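Local atomic coordinates of phospholyase (Arthrobacter aurescens, PDB entry 5G4I), a protein that uses pyridoxal 5'-phosphate as a cofactor in phospholyase chemistry, although it belongs to the class-III aminotransferase family. Residues 103-111 and 264-275. Numbering follows the deposited sequence.
Sequences LLSKFDGAL and MWGYQMFNVEPE
Lys106 and Met264, Gly109 and Glu273, and Leu111 and Glu275 pair across the contact with CA atoms 7.2, 7.8 and 7.3 Å apart, while the 3-10 segment 266-269 and the residues after it, to 272, swing away. Residues 103-111 leave helix 94-104 through a type I turn, Leu104 to Phe107, and close with a type II' turn, Asp108 to Leu111. The Phe107 ring lies against one face of the Trp265 indole in an offset stack, its centroid 4.1 Å from that of the five-membered ring and the planes 12° apart, while Met264 CG covers the opposite indole face. Within the indole plane, Trp265 NE1 donates to Lys106 O at 2.9 Å, approaching from above the carbonyl plane; the same oxygen also receives a water that links it to Gln268 NE2. A phenylalanine in place of Trp265 would probably leave Lys106 O without this donor and let the Phe107 ring shift. Tyr267 OH sits near the plane of the Phe107 ring at its edge, 3.6 Å from Leu111 CD1, and a water joins it to Asp108 N. Glu273, its CG turned away from the backbone N (chi1 -177°) and its chain extended, spans the gap to the second turn, where OE2 accepts Ala110 N at 3.0 Å on its syn side, tilted out of the carboxylate plane. Met279 of strand 276-279 touches Leu103, Phe107 and Trp265, and Val277 meets Leu111. The contact thus packs the connection from helix 94-104 to strand 113-117 against the loop between strands 247-251 and 276-279 of the same sheet.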
loop_
_atom_site.group_PDB
_atom_site.type_symbol
_atom_site.label_atom_id
_atom_site.label_comp_id
_atom_site.label_asym_id
_atom_site.label_seq_id
_atom_site.Cartn_x
_atom_site.Cartn_y
_atom_site.Cartn_z
ATOM N N LEU A 103 -9.060 -18.084 -0.358
ATOM C CA LEU A 103 -9.415 -17.142 0.690
ATOM C C LEU A 103 -10.949 -17.027 0.861
ATOM O O LEU A 103 -11.450 -17.016 2.016
ATOM C CB LEU A 103 -8.727 -15.782 0.402
ATOM C CG LEU A 103 -9.025 -14.665 1.410
ATOM C CD1 LEU A 103 -8.467 -15.012 2.784
ATOM C CD2 LEU A 103 -8.300 -13.400 0.841
ATOM N N LEU A 104 -11.653 -16.977 -0.271
ATOM C CA LEU A 104 -13.125 -16.818 -0.174
ATOM C C LEU A 104 -13.793 -18.080 0.384
ATOM O O LEU A 104 -14.894 -17.980 0.978
ATOM C CB LEU A 104 -13.676 -16.375 -1.511
ATOM C CG LEU A 104 -13.362 -14.925 -1.961
ATOM C CD1 LEU A 104 -13.667 -14.696 -3.424
ATOM C CD2 LEU A 104 -14.062 -13.903 -1.049
ATOM N N SER A 105 -13.146 -19.230 0.279
ATOM C CA SER A 105 -13.705 -20.495 0.870
ATOM C C SER A 105 -13.713 -20.418 2.407
ATOM O O SER A 105 -14.324 -21.226 3.090
ATOM C CB SER A 105 -12.899 -21.735 0.425
ATOM O OG SER A 105 -11.602 -21.855 1.068
ATOM N N LYS A 106 -12.956 -19.453 3.012
ATOM C CA LYS A 106 -12.916 -19.201 4.458
ATOM C C LYS A 106 -14.009 -18.280 4.969
ATOM O O LYS A 106 -13.996 -17.951 6.187
ATOM C CB LYS A 106 -11.516 -18.639 4.880
ATOM C CG LYS A 106 -10.351 -19.480 4.453
ATOM C CD LYS A 106 -10.404 -20.878 5.021
ATOM C CE LYS A 106 -9.039 -21.569 4.820
ATOM N NZ LYS A 106 -9.094 -23.000 5.238
ATOM N N PHE A 107 -14.927 -17.910 4.083
ATOM C CA PHE A 107 -16.051 -17.017 4.388
ATOM C C PHE A 107 -17.406 -17.624 4.078
ATOM O O PHE A 107 -17.508 -18.397 3.217
ATOM C CB PHE A 107 -15.942 -15.673 3.615
ATOM C CG PHE A 107 -14.866 -14.753 4.131
ATOM C CD1 PHE A 107 -15.137 -13.888 5.124
ATOM C CD2 PHE A 107 -13.611 -14.787 3.610
ATOM C CE1 PHE A 107 -14.170 -13.074 5.621
ATOM C CE2 PHE A 107 -12.612 -13.981 4.095
ATOM C CZ PHE A 107 -12.898 -13.121 5.105
ATOM N N ASP A 108 -18.424 -17.214 4.812
ATOM C CA ASP A 108 -19.800 -17.678 4.584
ATOM C C ASP A 108 -20.726 -16.583 4.190
ATOM O O ASP A 108 -20.369 -15.484 4.118
ATOM C CB ASP A 108 -20.561 -17.993 5.853
ATOM C CG ASP A 108 -19.987 -18.932 6.650
ATOM O OD1 ASP A 108 -19.351 -19.844 6.106
ATOM O OD2 ASP A 108 -20.291 -18.783 7.878
ATOM N N GLY A 109 -21.986 -16.948 4.053
ATOM C CA GLY A 109 -23.001 -15.909 3.792
ATOM C C GLY A 109 -22.813 -15.221 2.436
ATOM O O GLY A 109 -22.353 -15.754 1.449
ATOM N N ALA A 110 -23.022 -13.883 2.439
ATOM C CA ALA A 110 -22.953 -13.098 1.228
ATOM C C ALA A 110 -21.507 -12.542 0.930
ATOM O O ALA A 110 -21.343 -11.821 -0.023
ATOM C CB ALA A 110 -23.915 -11.921 1.348
ATOM N N LEU A 111 -20.544 -12.966 1.761
ATOM C CA LEU A 111 -19.129 -12.534 1.548
ATOM C C LEU A 111 -18.460 -13.418 0.529
ATOM O O LEU A 111 -17.941 -14.517 0.862
ATOM C CB LEU A 111 -18.429 -12.486 2.904
ATOM C CG LEU A 111 -18.919 -11.434 3.893
ATOM C CD1 LEU A 111 -18.376 -11.620 5.317
ATOM C CD2 LEU A 111 -18.602 -10.014 3.389
ATOM N N MET A 264 -12.186 -18.490 12.167
ATOM C CA MET A 264 -11.206 -17.863 11.299
ATOM C C MET A 264 -11.139 -16.345 11.518
ATOM O O MET A 264 -10.007 -15.733 11.499
ATOM C CB MET A 264 -11.489 -18.190 9.823
ATOM C CG MET A 264 -10.361 -17.814 8.961
ATOM S SD MET A 264 -8.811 -18.890 9.178
ATOM C CE MET A 264 -8.158 -18.322 7.599
ATOM N N TRP A 265 -12.288 -15.704 11.785
ATOM C CA TRP A 265 -12.403 -14.228 11.828
ATOM C C TRP A 265 -12.936 -13.819 13.176
ATOM O O TRP A 265 -13.862 -14.459 13.734
ATOM C CB TRP A 265 -13.347 -13.726 10.695
ATOM C CG TRP A 265 -12.890 -14.281 9.319
ATOM C CD1 TRP A 265 -13.513 -15.247 8.578
ATOM C CD2 TRP A 265 -11.639 -14.085 8.668
ATOM N NE1 TRP A 265 -12.794 -15.621 7.492
ATOM C CE2 TRP A 265 -11.593 -14.919 7.549
ATOM C CE3 TRP A 265 -10.531 -13.213 8.928
ATOM C CZ2 TRP A 265 -10.481 -14.960 6.673
ATOM C CZ3 TRP A 265 -9.458 -13.247 8.044
ATOM C CH2 TRP A 265 -9.421 -14.119 6.954
ATOM N N GLY A 266 -12.338 -12.787 13.762
ATOM C CA GLY A 266 -12.824 -12.238 15.022
ATOM C C GLY A 266 -14.266 -11.810 15.058
ATOM O O GLY A 266 -14.890 -11.908 16.172
ATOM N N TYR A 267 -14.830 -11.337 13.940
ATOM C CA TYR A 267 -16.276 -10.898 14.004
ATOM C C TYR A 267 -17.181 -12.009 14.425
ATOM O O TYR A 267 -18.311 -11.786 14.877
ATOM C CB TYR A 267 -16.728 -10.224 12.728
ATOM C CG TYR A 267 -16.941 -11.147 11.509
ATOM C CD1 TYR A 267 -18.093 -11.937 11.365
ATOM C CD2 TYR A 267 -15.981 -11.246 10.453
ATOM C CE1 TYR A 267 -18.305 -12.725 10.265
ATOM C CE2 TYR A 267 -16.202 -12.089 9.388
ATOM C CZ TYR A 267 -17.361 -12.828 9.323
ATOM O OH TYR A 267 -17.612 -13.653 8.182
ATOM N N GLN A 268 -16.743 -13.284 14.260
ATOM C CA GLN A 268 -17.553 -14.476 14.561
ATOM C C GLN A 268 -17.730 -14.606 16.061
ATOM O O GLN A 268 -18.606 -15.450 16.471
ATOM C CB GLN A 268 -16.864 -15.776 13.906
ATOM C CG GLN A 268 -16.879 -15.755 12.390
ATOM C CD GLN A 268 -15.986 -16.751 11.619
ATOM O OE1 GLN A 268 -14.985 -17.051 12.061
ATOM N NE2 GLN A 268 -16.398 -17.120 10.402
ATOM N N MET A 269 -16.991 -13.912 16.930
ATOM C CA MET A 269 -17.323 -13.833 18.392
ATOM C C MET A 269 -18.660 -13.156 18.656
ATOM O O MET A 269 -19.184 -13.337 19.819
ATOM C CB MET A 269 -16.197 -13.147 19.171
ATOM C CG MET A 269 -14.823 -13.765 19.108
ATOM S SD MET A 269 -13.546 -12.991 20.081
ATOM C CE MET A 269 -13.332 -11.363 19.283
ATOM N N PHE A 270 -19.251 -12.460 17.693
ATOM C CA PHE A 270 -20.519 -11.731 17.828
ATOM C C PHE A 270 -21.508 -12.309 16.866
ATOM O O PHE A 270 -21.188 -12.973 15.837
ATOM C CB PHE A 270 -20.229 -10.251 17.559
ATOM C CG PHE A 270 -19.051 -9.695 18.387
ATOM C CD1 PHE A 270 -19.189 -9.459 19.741
ATOM C CD2 PHE A 270 -17.814 -9.402 17.815
ATOM C CE1 PHE A 270 -18.154 -8.974 20.527
ATOM C CE2 PHE A 270 -16.775 -8.970 18.597
ATOM C CZ PHE A 270 -16.925 -8.718 19.933
ATOM N N ASN A 271 -22.778 -12.008 17.087
ATOM C CA ASN A 271 -23.806 -12.451 16.169
ATOM C C ASN A 271 -24.056 -11.368 15.081
ATOM O O ASN A 271 -25.063 -10.625 15.047
ATOM C CB ASN A 271 -25.109 -12.778 16.919
ATOM C CG ASN A 271 -26.171 -13.383 16.003
ATOM O OD1 ASN A 271 -25.892 -13.943 14.911
ATOM N ND2 ASN A 271 -27.431 -13.225 16.420
ATOM N N VAL A 272 -23.061 -11.238 14.194
ATOM C CA VAL A 272 -23.015 -10.193 13.173
ATOM C C VAL A 272 -22.379 -10.746 11.877
ATOM O O VAL A 272 -21.485 -11.621 11.942
ATOM C CB VAL A 272 -22.174 -8.956 13.626
ATOM C CG1 VAL A 272 -20.644 -9.207 13.664
ATOM C CG2 VAL A 272 -22.437 -7.711 12.770
ATOM N N GLU A 273 -22.889 -10.294 10.737
ATOM C CA GLU A 273 -22.251 -10.597 9.408
ATOM C C GLU A 273 -21.978 -9.235 8.779
ATOM O O GLU A 273 -22.872 -8.535 8.278
ATOM C CB GLU A 273 -23.098 -11.422 8.444
ATOM C CG GLU A 273 -22.316 -11.738 7.162
ATOM C CD GLU A 273 -23.157 -12.503 6.110
ATOM O OE1 GLU A 273 -23.957 -13.417 6.479
ATOM O OE2 GLU A 273 -23.068 -12.205 4.889
ATOM N N PRO A 274 -20.702 -8.765 8.823
ATOM C CA PRO A 274 -20.364 -7.498 8.169
ATOM C C PRO A 274 -20.526 -7.497 6.658
ATOM O O PRO A 274 -20.366 -8.550 5.997
ATOM C CB PRO A 274 -18.874 -7.290 8.544
ATOM C CG PRO A 274 -18.553 -8.306 9.469
ATOM C CD PRO A 274 -19.518 -9.456 9.346
ATOM N N GLU A 275 -20.758 -6.310 6.068
ATOM C CA GLU A 275 -20.765 -6.108 4.649
ATOM C C GLU A 275 -19.340 -6.064 4.021
ATOM O O GLU A 275 -19.165 -6.335 2.833
ATOM C CB GLU A 275 -21.526 -4.884 4.175
ATOM C CG GLU A 275 -23.015 -4.920 4.506
ATOM C CD GLU A 275 -23.379 -4.321 5.856
ATOM O OE1 GLU A 275 -22.575 -4.214 6.823
ATOM O OE2 GLU A 275 -24.620 -3.945 6.032
HETATM O O HOH W 1 -16.146 -18.555 7.836
HETATM O O HOH W 2 -19.518 -16.929 9.962
HETATM O O HOH W 3 -17.412 -16.070 7.399
#